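Local coordinates for protein PES4 (Saccharomyces cerevisiae, PDB 6EXX) that probably binds RNA, with poly(A), poly(U) and mRNA 3'-untranslated regions as likely targets, and is represented here by its fourth RNA recognition motif, at residues A[12-15]-A[16-20]; A[19-22]-A[23-27]; A[54-57]-A[58-61]. All blocks are in the same frame, centred on the assembly; numbering follows the deposited sequence.

How the contacts relate
All three contacts lie in one RRM domain, where two helices pack against an antiparallel sheet. Contact 1 starts helix 16-25 and contact 2 finishes it; they share Leu19 and Lys20, and their centres are 10 Å apart. Contact 3 comes later in the chain, on helix 54-64, its centre about 17 Å from that of contact 1, with the chain's centre between them and no touch. Contacts 2 and 3 do meet, at 11 Å between centres: Glu26 pairs with Arg59 in a salt bridge, and Ile60 packs on Leu22, Cys23 and Glu26. The end of the first helix is thus tied to the second across the layer that backs the sheet.

Contact 1: A[12-15]-A[16-20]; sequences AVCN and KEFLK
Asn15 grips the first turn of helix 16-25 through both its side chain and its backbone. With chi1 at 61°, CG sits in the crowded position between the backbone N and the carbonyl carbon, and this folds the amide back over the helix start. There Asn15 OD1 takes the N-H of Phe18, N to OD1 3.0 Å, the donor lying nearly along the C=O axis. The backbone O of Asn15 receives Leu19 N, also at 3.0 Å, in the first regular bond of the helix.

The tight side is the inner one. Cys14, buried at the centre of an inverse gamma turn, brings SG to the edge of the Phe18 ring, near the ring plane and 3.8 Å from CD2, in a sulfur-aromatic contact. The Phe18 ring is swung back to meet it, CG lying anti to the backbone N. Cys14 SG also reaches CD2 of Leu19, more loosely at 4.4 Å. Behind them Cys14 rests on Val69 and Leu19 on Ile33 and Ile35, so this side faces the sheet.

The outer side is the more exposed one. Lys16 runs fully extended away from the cap, touching Ile33 on strand 32-39, and the carboxylate of exposed Glu17, in one of its two modelled conformers, stands roughly square to the Asn15 amide. A side-chain acceptor placed three residues ahead of the N-H it takes is the asparagine N-cap, here opening the first helix of the RRM fold after strand 3-10.

Contact 2: A[19-22]-A[23-27]; sequences LKYL and CHQEN
Tyr21 and Gln25, one turn apart, meet because their first torsions differ: the tyrosine ring leaves with CG anti to the backbone N (chi1 170°), whereas Gln25 has CG anti to its carbonyl carbon (chi1 -71°) and then bends at chi2. Gln25 CG thereby lies over one face of the ring, 3.6 Å from the Tyr21 ring centroid, a CH-pi contact displaced toward the rim. Its amide carries on over the CZ-OH end of the ring, the two planes only 13° apart, with Gln25 OE1 3.6 Å from Tyr21 CE1.

A second pair runs alongside. Lys20 and His24 point the same way, and the aliphatic Lys20 CG touches His24 CE1 at 3.6 Å. The carbonyl O of Lys20 lies over a face of that imidazole while accepting His24 N at 2.9 Å.

Around these pairs the main chain carries the helix to its end. Gln25 N reaches Tyr21 O at 2.8 Å, but Glu26 N holds Leu22 O only weakly, at 3.2 Å. Asn27 then takes positive phi and closes a Schellman motif. Glu26 OE1 turns to a salt bridge with Arg59 of helix 54-64, and buried Leu22 packs on Phe63 and Leu64 of the same helix.

The chemistry therefore divides by side. On the exposed surface Gln25 meets Tyr21 over its ring face, and Lys20 meets His24 through its aliphatic chain; these side-chain contacts are van der Waals and CH-pi in kind and probably depend on shape more than on charge. Toward the other helix, apolar contact and a charged pair make the join.

Contact 3: A[54-57]-A[58-61]; sequences FEDA and TRIF
Phe54 and Thr58 cross at the start of helix 54-64, the second helix of the RRM fold. Thr58 OG1 lies over one face of the Phe54 ring, 3.6 Å above its plane and displaced toward the rim, with CE2 its nearest ring atom. This oxygen is anti to the carbonyl carbon (chi1 -71°), which turns it back along the helix, and Thr58 OG1 donates to Phe54 O at 2.8 Å. Thr58 N gives Phe54 O a second bond of 2.9 Å, and the two donors approach from opposite faces of the carbonyl plane. A valine here, lacking the hydroxyl, would probably leave Phe54 O held by the backbone N-H alone and the side chain less fixed in its rotation.

Phe54 and Phe61 both meet Trp78, and Ala57 and Ile60, both buried, rest on Phe51 of strand 44-51. Asp56 and Arg59 cross with their planes nearly perpendicular; their charges are near, but no N-H of the guanidinium points at the carboxylate. Arg59 NE instead makes a salt bridge with Glu26. A water in the guanidinium plane accepts from Arg59 NH1 at 2.9 Å and donates to Glu55 O at 2.8 Å.

Contact 1: A[12-15]-A[16-20]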
ATOM      1  N   ALA A  12      -8.777  -3.989   7.628  1.00  7.44           N
ATOM      2  CA  ALA A  12      -9.783  -4.324   6.628  1.00  7.58           C
ATOM      3  C   ALA A  12     -10.186  -3.138   5.758  1.00  6.82           C
ATOM      4  O   ALA A  12     -10.424  -3.305   4.561  1.00  7.64           O
ATOM      5  CB  ALA A  12     -11.011  -4.919   7.299  1.00  8.11           C
ATOM      6  N   VAL A  13     -10.272  -1.939   6.333  1.00  7.20           N
ATOM      7  CA  VAL A  13     -10.696  -0.792   5.535  1.00  8.19           C
ATOM      8  C   VAL A  13      -9.566  -0.216   4.674  1.00  8.16           C
ATOM      9  O   VAL A  13      -9.839   0.512   3.725  1.00  9.89           O
ATOM     10  CB  VAL A  13     -11.380   0.313   6.365  1.00 10.48           C
ATOM     11  CG1 VAL A  13     -12.639  -0.223   7.036  1.00 11.41           C
ATOM     12  CG2 VAL A  13     -10.447   0.893   7.372  1.00 11.00           C
ATOM     13  N   CYS A  14      -8.319  -0.586   4.962  1.00  8.09           N
ATOM     14  CA  CYS A  14      -7.199  -0.172   4.124  1.00  8.32           C
ATOM     15  C   CYS A  14      -7.037  -1.197   3.004  1.00  8.30           C
ATOM     16  O   CYS A  14      -6.055  -1.960   2.936  1.00  8.72           O
ATOM     17  CB  CYS A  14      -5.918  -0.054   4.939  1.00  9.18           C
ATOM     18  SG  CYS A  14      -4.599   0.806   4.056  1.00 10.54           S
ATOM     19  N   ASN A  15      -8.042  -1.218   2.133  1.00  8.58           N
ATOM     20  CA  ASN A  15      -8.215  -2.296   1.182  1.00  8.78           C
ATOM     21  C   ASN A  15      -7.792  -1.909  -0.235  1.00  8.49           C
ATOM     22  O   ASN A  15      -7.309  -0.808  -0.481  1.00  8.38           O
ATOM     23  CB  ASN A  15      -9.658  -2.820   1.232  1.00  9.45           C
ATOM     24  CG  ASN A  15     -10.703  -1.772   0.889  1.00 10.14           C
ATOM     25  OD1 ASN A  15     -10.406  -0.703   0.382  1.00 10.21           O
ATOM     26  ND2 ASN A  15     -11.957  -2.098   1.169  1.00 12.10           N
ATOM     27  N   LYS A  16      -7.949  -2.830  -1.174  1.00  8.58           N
ATOM     28  CA  LYS A  16      -7.490  -2.589  -2.533  1.00  8.76           C
ATOM     29  C   LYS A  16      -8.175  -1.370  -3.137  1.00  8.43           C
ATOM     30  O   LYS A  16      -7.558  -0.578  -3.847  1.00  9.41           O
ATOM     31  CB  LYS A  16      -7.730  -3.822  -3.412  1.00 10.58           C
ATOM     32  CG  LYS A  16      -7.283  -3.646  -4.859  1.00 13.75           C
ATOM     33  CD  LYS A  16      -7.505  -4.893  -5.692  1.00 17.65           C
ATOM     34  CE  LYS A  16      -6.887  -4.741  -7.076  1.00 20.66           C
ATOM     35  NZ  LYS A  16      -7.250  -5.849  -8.007  1.00 22.91           N
ATOM     36  N   GLU A  17      -9.458  -1.211  -2.843  0.50  8.51           N
ATOM     37  CA  GLU A  17     -10.225  -0.099  -3.377  0.50  9.14           C
ATOM     38  C   GLU A  17      -9.698   1.231  -2.849  0.50  8.38           C
ATOM     39  O   GLU A  17      -9.619   2.222  -3.585  0.50  8.65           O
ATOM     40  CB  GLU A  17     -11.702  -0.268  -3.020  0.50 11.16           C
ATOM     41  CG  GLU A  17     -12.395  -1.403  -3.765  0.50 12.95           C
ATOM     42  CD  GLU A  17     -11.864  -2.781  -3.402  0.50 14.12           C
ATOM     43  OE1 GLU A  17     -11.652  -3.065  -2.202  0.50 13.75           O
ATOM     44  OE2 GLU A  17     -11.673  -3.594  -4.329  0.50 17.87           O
ATOM     45  N   PHE A  18      -9.343   1.255  -1.574  1.00  8.30           N
ATOM     46  CA  PHE A  18      -8.764   2.447  -0.973  1.00  8.21           C
ATOM     47  C   PHE A  18      -7.421   2.771  -1.633  1.00  8.08           C
ATOM     48  O   PHE A  18      -7.148   3.914  -1.984  1.00  8.86           O
ATOM     49  CB  PHE A  18      -8.586   2.218   0.520  1.00  8.85           C
ATOM     50  CG  PHE A  18      -7.941   3.359   1.245  1.00 10.79           C
ATOM     51  CD1 PHE A  18      -8.522   4.617   1.255  1.00 13.27           C
ATOM     52  CD2 PHE A  18      -6.762   3.166   1.938  1.00 10.83           C
ATOM     53  CE1 PHE A  18      -7.924   5.653   1.936  1.00 14.73           C
ATOM     54  CE2 PHE A  18      -6.171   4.199   2.633  1.00 13.24           C
ATOM     55  CZ  PHE A  18      -6.748   5.437   2.629  1.00 14.36           C
ATOM     56  N   LEU A  19      -6.569   1.762  -1.801  1.00  7.66           N
ATOM     57  CA  LEU A  19      -5.258   1.967  -2.408  1.00  7.93           C
ATOM     58  C   LEU A  19      -5.380   2.438  -3.856  1.00  8.45           C
ATOM     59  O   LEU A  19      -4.639   3.310  -4.302  1.00  8.96           O
ATOM     60  CB  LEU A  19      -4.419   0.696  -2.327  1.00  8.59           C
ATOM     61  CG  LEU A  19      -4.099   0.214  -0.910  1.00  9.12           C
ATOM     62  CD1 LEU A  19      -3.372  -1.097  -0.982  1.00 10.74           C
ATOM     63  CD2 LEU A  19      -3.301   1.236  -0.101  1.00 10.26           C
ATOM     64  N   LYS A  20      -6.337   1.873  -4.592  1.00  8.52           N
ATOM     65  CA  LYS A  20      -6.574   2.292  -5.965  1.00  9.43           C
ATOM     66  C   LYS A  20      -7.015   3.754  -6.001  1.00  8.86           C
ATOM     67  O   LYS A  20      -6.586   4.531  -6.853  1.00  9.98           O
ATOM     68  CB  LYS A  20      -7.641   1.396  -6.598  1.00 10.77           C
ATOM     69  CG  LYS A  20      -7.922   1.712  -8.046  1.00 16.05           C
ATOM     70  CD  LYS A  20      -8.888   0.708  -8.677  1.00 19.95           C
ATOM     71  CE  LYS A  20     -10.314   0.885  -8.169  1.00 23.71           C
ATOM     72  NZ  LYS A  20     -11.269  -0.123  -8.730  1.00 25.71           N
TER

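Contact 2: A[19-22]-A[23-27]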
ATOM      1  N   LEU A  19      -6.569   1.762  -1.801  1.00  7.66           N
ATOM      2  CA  LEU A  19      -5.258   1.967  -2.408  1.00  7.93           C
ATOM      3  C   LEU A  19      -5.380   2.438  -3.856  1.00  8.45           C
ATOM      4  O   LEU A  19      -4.639   3.310  -4.302  1.00  8.96           O
ATOM      5  CB  LEU A  19      -4.419   0.696  -2.327  1.00  8.59           C
ATOM      6  CG  LEU A  19      -4.099   0.214  -0.910  1.00  9.12           C
ATOM      7  CD1 LEU A  19      -3.372  -1.097  -0.982  1.00 10.74           C
ATOM      8  CD2 LEU A  19      -3.301   1.236  -0.101  1.00 10.26           C
ATOM      9  N   LYS A  20      -6.337   1.873  -4.592  1.00  8.52           N
ATOM     10  CA  LYS A  20      -6.574   2.292  -5.965  1.00  9.43           C
ATOM     11  C   LYS A  20      -7.015   3.754  -6.001  1.00  8.86           C
ATOM     12  O   LYS A  20      -6.586   4.531  -6.853  1.00  9.98           O
ATOM     13  CB  LYS A  20      -7.641   1.396  -6.598  1.00 10.77           C
ATOM     14  CG  LYS A  20      -7.922   1.712  -8.046  1.00 16.05           C
ATOM     15  CD  LYS A  20      -8.888   0.708  -8.677  1.00 19.95           C
ATOM     16  CE  LYS A  20     -10.314   0.885  -8.169  1.00 23.71           C
ATOM     17  NZ  LYS A  20     -11.269  -0.123  -8.730  1.00 25.71           N
ATOM     18  N   TYR A  21      -7.881   4.133  -5.069  1.00  8.69           N
ATOM     19  CA  TYR A  21      -8.319   5.513  -4.956  1.00  9.22           C
ATOM     20  C   TYR A  21      -7.142   6.455  -4.701  1.00  8.80           C
ATOM     21  O   TYR A  21      -7.040   7.503  -5.338  1.00  9.90           O
ATOM     22  CB  TYR A  21      -9.355   5.612  -3.842  1.00  9.78           C
ATOM     23  CG  TYR A  21      -9.716   7.020  -3.451  1.00 11.13           C
ATOM     24  CD1 TYR A  21     -10.673   7.737  -4.158  1.00 12.69           C
ATOM     25  CD2 TYR A  21      -9.101   7.637  -2.371  1.00 13.62           C
ATOM     26  CE1 TYR A  21     -11.011   9.022  -3.794  1.00 15.85           C
ATOM     27  CE2 TYR A  21      -9.431   8.923  -2.002  1.00 15.45           C
ATOM     28  CZ  TYR A  21     -10.389   9.607  -2.719  1.00 16.99           C
ATOM     29  OH  TYR A  21     -10.725  10.891  -2.368  1.00 20.62           O
ATOM     30  N   LEU A  22      -6.249   6.083  -3.791  1.00  8.46           N
ATOM     31  CA  LEU A  22      -5.092   6.928  -3.508  1.00  8.86           C
ATOM     32  C   LEU A  22      -4.256   7.144  -4.760  1.00  8.48           C
ATOM     33  O   LEU A  22      -3.812   8.256  -5.040  1.00  9.53           O
ATOM     34  CB  LEU A  22      -4.224   6.312  -2.420  1.00  9.56           C
ATOM     35  CG  LEU A  22      -4.840   6.209  -1.026  1.00 10.68           C
ATOM     36  CD1 LEU A  22      -3.865   5.560  -0.060  1.00 11.61           C
ATOM     37  CD2 LEU A  22      -5.309   7.560  -0.495  1.00 12.33           C
ATOM     38  N   CYS A  23      -4.046   6.077  -5.523  1.00  8.49           N
ATOM     39  CA  CYS A  23      -3.279   6.196  -6.751  1.00  9.13           C
ATOM     40  C   CYS A  23      -4.008   7.102  -7.751  1.00  9.07           C
ATOM     41  O   CYS A  23      -3.395   7.984  -8.350  1.00 10.23           O
ATOM     42  CB  CYS A  23      -3.014   4.813  -7.348  1.00  9.65           C
ATOM     43  SG  CYS A  23      -1.841   3.820  -6.397  1.00 10.32           S
ATOM     44  N   HIS A  24      -5.313   6.903  -7.916  1.00  9.75           N
ATOM     45  CA  HIS A  24      -6.096   7.752  -8.810  1.00 10.63           C
ATOM     46  C   HIS A  24      -6.006   9.221  -8.398  1.00 10.28           C
ATOM     47  O   HIS A  24      -5.894  10.108  -9.243  1.00 10.71           O
ATOM     48  CB  HIS A  24      -7.567   7.318  -8.823  1.00 14.36           C
ATOM     49  CG  HIS A  24      -7.850   6.124  -9.676  1.00 21.32           C
ATOM     50  ND1 HIS A  24      -8.923   5.286  -9.444  1.00 24.46           N
ATOM     51  CD2 HIS A  24      -7.222   5.633 -10.770  1.00 25.02           C
ATOM     52  CE1 HIS A  24      -8.931   4.325 -10.349  1.00 26.04           C
ATOM     53  NE2 HIS A  24      -7.908   4.510 -11.164  1.00 25.96           N
ATOM     54  N   GLN A  25      -6.058   9.482  -7.098  1.00 10.05           N
ATOM     55  CA  GLN A  25      -6.032  10.859  -6.610  1.00 10.81           C
ATOM     56  C   GLN A  25      -4.709  11.553  -6.928  1.00 10.33           C
ATOM     57  O   GLN A  25      -4.657  12.775  -7.027  1.00 11.36           O
ATOM     58  CB  GLN A  25      -6.333  10.907  -5.111  1.00 12.76           C
ATOM     59  CG  GLN A  25      -7.789  10.600  -4.771  1.00 14.16           C
ATOM     60  CD  GLN A  25      -8.734  11.603  -5.378  1.00 18.52           C
ATOM     61  OE1 GLN A  25      -9.577  11.270  -6.216  1.00 21.08           O
ATOM     62  NE2 GLN A  25      -8.589  12.850  -4.970  1.00 20.85           N
ATOM     63  N   GLU A  26      -3.650  10.762  -7.100  1.00 10.14           N
ATOM     64  CA  GLU A  26      -2.318  11.262  -7.430  1.00 10.67           C
ATOM     65  C   GLU A  26      -1.998  11.160  -8.924  1.00 10.94           C
ATOM     66  O   GLU A  26      -0.879  11.451  -9.334  1.00 11.74           O
ATOM     67  CB  GLU A  26      -1.269  10.494  -6.628  1.00 11.25           C
ATOM     68  CG  GLU A  26      -1.149  10.934  -5.191  1.00 14.04           C
ATOM     69  CD  GLU A  26      -0.509  12.314  -5.046  1.00 16.60           C
ATOM     70  OE1 GLU A  26       0.154  12.785  -6.001  1.00 17.86           O
ATOM     71  OE2 GLU A  26      -0.681  12.948  -3.980  1.00 19.47           O
ATOM     72  N   ASN A  27      -2.971  10.746  -9.735  1.00 10.46           N
ATOM     73  CA  ASN A  27      -2.749  10.535 -11.162  1.00 11.06           C
ATOM     74  C   ASN A  27      -1.616   9.540 -11.405  1.00 11.05           C
ATOM     75  O   ASN A  27      -0.806   9.713 -12.313  1.00 12.43           O
ATOM     76  CB  ASN A  27      -2.453  11.857 -11.876  1.00 12.67           C
ATOM     77  CG  ASN A  27      -2.484  11.725 -13.381  1.00 15.21           C
ATOM     78  OD1 ASN A  27      -3.323  11.021 -13.941  1.00 17.46           O
ATOM     79  ND2 ASN A  27      -1.544  12.375 -14.047  1.00 15.58           N
TER

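Contact 3: A[54-57]-A[58-61]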
ATOM      1  N   PHE A  54      10.230   5.214  -9.295  1.00 13.96           N
ATOM      2  CA  PHE A  54      10.390   5.596  -7.904  1.00 13.59           C
ATOM      3  C   PHE A  54       9.618   6.872  -7.596  1.00 11.70           C
ATOM      4  O   PHE A  54       9.181   7.071  -6.474  1.00 10.91           O
ATOM      5  CB  PHE A  54      11.874   5.773  -7.583  1.00 15.89           C
ATOM      6  CG  PHE A  54      12.161   5.901  -6.120  1.00 16.63           C
ATOM      7  CD1 PHE A  54      11.885   4.856  -5.248  1.00 19.57           C
ATOM      8  CD2 PHE A  54      12.700   7.067  -5.609  1.00 15.27           C
ATOM      9  CE1 PHE A  54      12.149   4.973  -3.896  1.00 20.82           C
ATOM     10  CE2 PHE A  54      12.977   7.189  -4.258  1.00 16.82           C
ATOM     11  CZ  PHE A  54      12.697   6.142  -3.399  1.00 19.45           C
ATOM     12  N   GLU A  55       9.466   7.737  -8.591  1.00 13.32           N
ATOM     13  CA  GLU A  55       8.721   8.978  -8.427  1.00 14.55           C
ATOM     14  C   GLU A  55       7.271   8.700  -8.028  1.00 12.99           C
ATOM     15  O   GLU A  55       6.752   9.292  -7.083  1.00 13.30           O
ATOM     16  CB  GLU A  55       8.771   9.792  -9.722  1.00 18.65           C
ATOM     17  CG  GLU A  55      10.122  10.444 -10.008  1.00 21.94           C
ATOM     18  CD  GLU A  55      11.174   9.491 -10.550  1.00 24.69           C
ATOM     19  OE1 GLU A  55      10.822   8.421 -11.089  1.00 25.70           O
ATOM     20  OE2 GLU A  55      12.376   9.834 -10.456  1.00 27.59           O
ATOM     21  N   ASP A  56       6.613   7.799  -8.747  1.00 12.48           N
ATOM     22  CA  ASP A  56       5.251   7.413  -8.396  1.00 11.94           C
ATOM     23  C   ASP A  56       5.205   6.779  -7.011  1.00 10.13           C
ATOM     24  O   ASP A  56       4.345   7.106  -6.180  1.00 10.93           O
ATOM     25  CB  ASP A  56       4.691   6.403  -9.398  1.00 12.37           C
ATOM     26  CG  ASP A  56       4.326   7.021 -10.740  1.00 13.91           C
ATOM     27  OD1 ASP A  56       4.382   8.268 -10.884  1.00 15.73           O
ATOM     28  OD2 ASP A  56       3.966   6.243 -11.654  1.00 14.85           O
ATOM     29  N   ALA A  57       6.106   5.840  -6.763  1.00  9.11           N
ATOM     30  CA  ALA A  57       6.109   5.143  -5.488  1.00  8.49           C
ATOM     31  C   ALA A  57       6.272   6.105  -4.313  1.00  8.58           C
ATOM     32  O   ALA A  57       5.647   5.933  -3.268  1.00  9.22           O
ATOM     33  CB  ALA A  57       7.201   4.092  -5.467  1.00  9.74           C
ATOM     34  N   THR A  58       7.119   7.106  -4.485  1.00  8.57           N
ATOM     35  CA  THR A  58       7.400   8.091  -3.450  1.00  8.70           C
ATOM     36  C   THR A  58       6.124   8.735  -2.919  1.00  7.56           C
ATOM     37  O   THR A  58       5.953   8.883  -1.710  1.00  8.22           O
ATOM     38  CB  THR A  58       8.330   9.181  -4.030  1.00  9.75           C
ATOM     39  OG1 THR A  58       9.633   8.633  -4.235  1.00 10.90           O
ATOM     40  CG2 THR A  58       8.443  10.387  -3.118  1.00 10.28           C
ATOM     41  N   ARG A  59       5.252   9.161  -3.825  1.00  8.23           N
ATOM     42  CA  ARG A  59       4.081   9.899  -3.391  1.00  9.18           C
ATOM     43  C   ARG A  59       3.147   9.034  -2.547  1.00  9.49           C
ATOM     44  O   ARG A  59       2.596   9.492  -1.539  1.00  9.94           O
ATOM     45  CB  ARG A  59       3.351  10.507  -4.589  1.00 11.95           C
ATOM     46  CG  ARG A  59       4.259  11.381  -5.449  1.00 14.83           C
ATOM     47  CD  ARG A  59       3.556  12.574  -6.083  1.00 17.43           C
ATOM     48  NE  ARG A  59       2.610  12.193  -7.129  1.00 19.74           N
ATOM     49  CZ  ARG A  59       2.946  11.839  -8.368  1.00 22.01           C
ATOM     50  NH1 ARG A  59       4.218  11.780  -8.744  1.00 23.05           N
ATOM     51  NH2 ARG A  59       1.992  11.534  -9.237  1.00 21.51           N
ATOM     52  N   ILE A  60       2.980   7.777  -2.935  1.00  8.28           N
ATOM     53  CA  ILE A  60       2.116   6.876  -2.188  1.00  8.28           C
ATOM     54  C   ILE A  60       2.787   6.413  -0.883  1.00  7.86           C
ATOM     55  O   ILE A  60       2.135   6.333   0.161  1.00  8.99           O
ATOM     56  CB  ILE A  60       1.673   5.690  -3.075  1.00  8.84           C
ATOM     57  CG1 ILE A  60       0.922   6.196  -4.316  1.00 10.74           C
ATOM     58  CG2 ILE A  60       0.833   4.710  -2.284  1.00  9.96           C
ATOM     59  CD1 ILE A  60      -0.288   7.048  -4.013  1.00 13.50           C
ATOM     60  N   PHE A  61       4.088   6.147  -0.919  1.00  7.64           N
ATOM     61  CA  PHE A  61       4.831   5.864   0.294  1.00  7.80           C
ATOM     62  C   PHE A  61       4.648   6.976   1.319  1.00  7.90           C
ATOM     63  O   PHE A  61       4.398   6.730   2.497  1.00  8.05           O
ATOM     64  CB  PHE A  61       6.316   5.696  -0.004  1.00  8.59           C
ATOM     65  CG  PHE A  61       7.150   5.548   1.224  1.00  8.98           C
ATOM     66  CD1 PHE A  61       7.314   4.320   1.823  1.00 10.46           C
ATOM     67  CD2 PHE A  61       7.755   6.643   1.805  1.00 10.52           C
ATOM     68  CE1 PHE A  61       8.075   4.180   2.964  1.00 12.43           C
ATOM     69  CE2 PHE A  61       8.512   6.501   2.946  1.00 12.59           C
ATOM     70  CZ  PHE A  61       8.675   5.269   3.519  1.00 12.68           C
TER
HETATM   71  O   HOH W   1       6.810  12.057  -7.567  1.00 20.45           O